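Local coordinates for protein RhCC (Rhodococcus jostii, PDB 4U5R) that probably acts as a cofactor-independent oxygenase of the tautomerase superfamily and binds magnesium in its unmutated form, at residues K129-A132 against P137-Y140. The protein carries 1 engineered substitution. Sequence-based numbering, arbitrary orientation.
Sequences KLWA and PIPY
In the C-terminal part of this tautomerase-superfamily chain, the loop after helix 126-134 folds back over the helix, so that Pro137 and Ile138 lie against Trp131. A compact proline ring can approach a flat face closely, and its CA-H, flanked by amides, is probably somewhat polarised: Pro137 CA sits 3.7 Å from the centroid of the indole's six-membered ring, almost on the ring normal, a CH-pi contact, while Pro137 CB packs on Trp131 CH2. With CG anti to the carbonyl carbon (chi1 -82°), the indole reaches out across the loop. There Trp131 NE1 donates to Ile138 O at 2.9 Å, meeting a lone pair in the carbonyl plane; the bond is bent (N-H...O 137°), partly because the oxygen lies out of the indole plane. Ile138 N, a second donor and no partner for NE1, lies over the same ring's rim. The branched CB of Ile138 packs 3.9 Å from Trp131 CD1. Tyr140 CE1 stands obliquely 3.7 Å from Trp131 CZ2; tyrosine adds a hydroxyl, hydrogen-bonded to Val119 O. A leucine in place of Trp131 would probably leave Ile138 O without this donor and Pro137 without an aromatic face to cover. The buried indole, also touched by Tyr38, Pro121 and Thr115, thus pins the loop to a helix beyond the beta-alpha-beta core.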
loop_
_atom_site.group_PDB
_atom_site.type_symbol
_atom_site.label_atom_id
_atom_site.label_comp_id
_atom_site.label_asym_id
_atom_site.label_seq_id
_atom_site.Cartn_x
_atom_site.Cartn_y
_atom_site.Cartn_z
ATOM N N LYS B 129 9.149 13.059 -22.813
ATOM C CA LYS B 129 8.223 13.573 -23.812
ATOM C C LYS B 129 7.990 12.590 -24.956
ATOM O O LYS B 129 6.894 12.516 -25.496
ATOM C CB LYS B 129 8.725 14.902 -24.379
ATOM C CG LYS B 129 8.762 16.045 -23.378
ATOM C CD LYS B 129 9.206 17.336 -24.067
ATOM C CE LYS B 129 9.159 18.542 -23.133
ATOM N NZ LYS B 129 10.199 18.477 -22.070
ATOM N N LEU B 130 9.030 11.850 -25.330
ATOM C CA LEU B 130 8.928 10.830 -26.372
ATOM C C LEU B 130 8.053 9.657 -25.940
ATOM O O LEU B 130 7.199 9.174 -26.688
ATOM C CB LEU B 130 10.327 10.322 -26.735
ATOM C CG LEU B 130 10.454 9.445 -27.979
ATOM C CD1 LEU B 130 10.041 10.228 -29.218
ATOM C CD2 LEU B 130 11.886 8.933 -28.123
ATOM N N TRP B 131 8.290 9.200 -24.720
ATOM C CA TRP B 131 7.439 8.189 -24.117
ATOM C C TRP B 131 5.976 8.627 -24.089
ATOM O O TRP B 131 5.086 7.819 -24.340
ATOM C CB TRP B 131 7.918 7.876 -22.701
ATOM C CG TRP B 131 9.060 6.917 -22.614
ATOM C CD1 TRP B 131 10.047 6.706 -23.542
ATOM C CD2 TRP B 131 9.334 6.031 -21.528
ATOM N NE1 TRP B 131 10.921 5.738 -23.092
ATOM C CE2 TRP B 131 10.504 5.308 -21.860
ATOM C CE3 TRP B 131 8.706 5.779 -20.303
ATOM C CZ2 TRP B 131 11.052 4.351 -21.014
ATOM C CZ3 TRP B 131 9.258 4.843 -19.459
ATOM C CH2 TRP B 131 10.417 4.130 -19.821
ATOM N N ALA B 132 5.731 9.903 -23.800
ATOM C CA ALA B 132 4.359 10.422 -23.749
ATOM C C ALA B 132 3.723 10.434 -25.147
ATOM O O ALA B 132 2.597 9.957 -25.333
ATOM C CB ALA B 132 4.332 11.813 -23.131
ATOM N N PRO B 137 6.529 2.623 -23.202
ATOM C CA PRO B 137 7.911 2.759 -22.729
ATOM C C PRO B 137 8.909 2.292 -23.782
ATOM O O PRO B 137 8.970 1.102 -24.088
ATOM C CB PRO B 137 7.954 1.872 -21.481
ATOM C CG PRO B 137 6.815 0.936 -21.628
ATOM C CD PRO B 137 5.770 1.595 -22.473
ATOM N N ILE B 138 9.676 3.235 -24.321
ATOM C CA ILE B 138 10.646 2.956 -25.377
ATOM C C ILE B 138 12.032 2.699 -24.799
ATOM O O ILE B 138 12.566 3.538 -24.075
ATOM C CB ILE B 138 10.760 4.128 -26.385
ATOM C CG1 ILE B 138 9.389 4.545 -26.927
ATOM C CG2 ILE B 138 11.721 3.749 -27.516
ATOM C CD1 ILE B 138 8.824 3.622 -27.965
ATOM N N PRO B 139 12.616 1.528 -25.100
ATOM C CA PRO B 139 13.997 1.271 -24.671
ATOM C C PRO B 139 14.947 2.374 -25.123
ATOM O O PRO B 139 14.866 2.823 -26.271
ATOM C CB PRO B 139 14.335 -0.050 -25.359
ATOM C CG PRO B 139 13.006 -0.747 -25.486
ATOM C CD PRO B 139 12.018 0.361 -25.773
ATOM N N TYR B 140 15.824 2.814 -24.225
ATOM C CA TYR B 140 16.704 3.936 -24.512
ATOM C C TYR B 140 17.969 3.861 -23.671
ATOM O O TYR B 140 18.052 3.095 -22.697
ATOM C CB TYR B 140 15.976 5.273 -24.264
ATOM C CG TYR B 140 15.763 5.598 -22.804
ATOM C CD1 TYR B 140 14.776 4.948 -22.065
ATOM C CD2 TYR B 140 16.537 6.556 -22.162
ATOM C CE1 TYR B 140 14.585 5.234 -20.723
ATOM C CE2 TYR B 140 16.351 6.847 -20.823
ATOM C CZ TYR B 140 15.374 6.184 -20.108
ATOM O OH TYR B 140 15.211 6.482 -18.782
#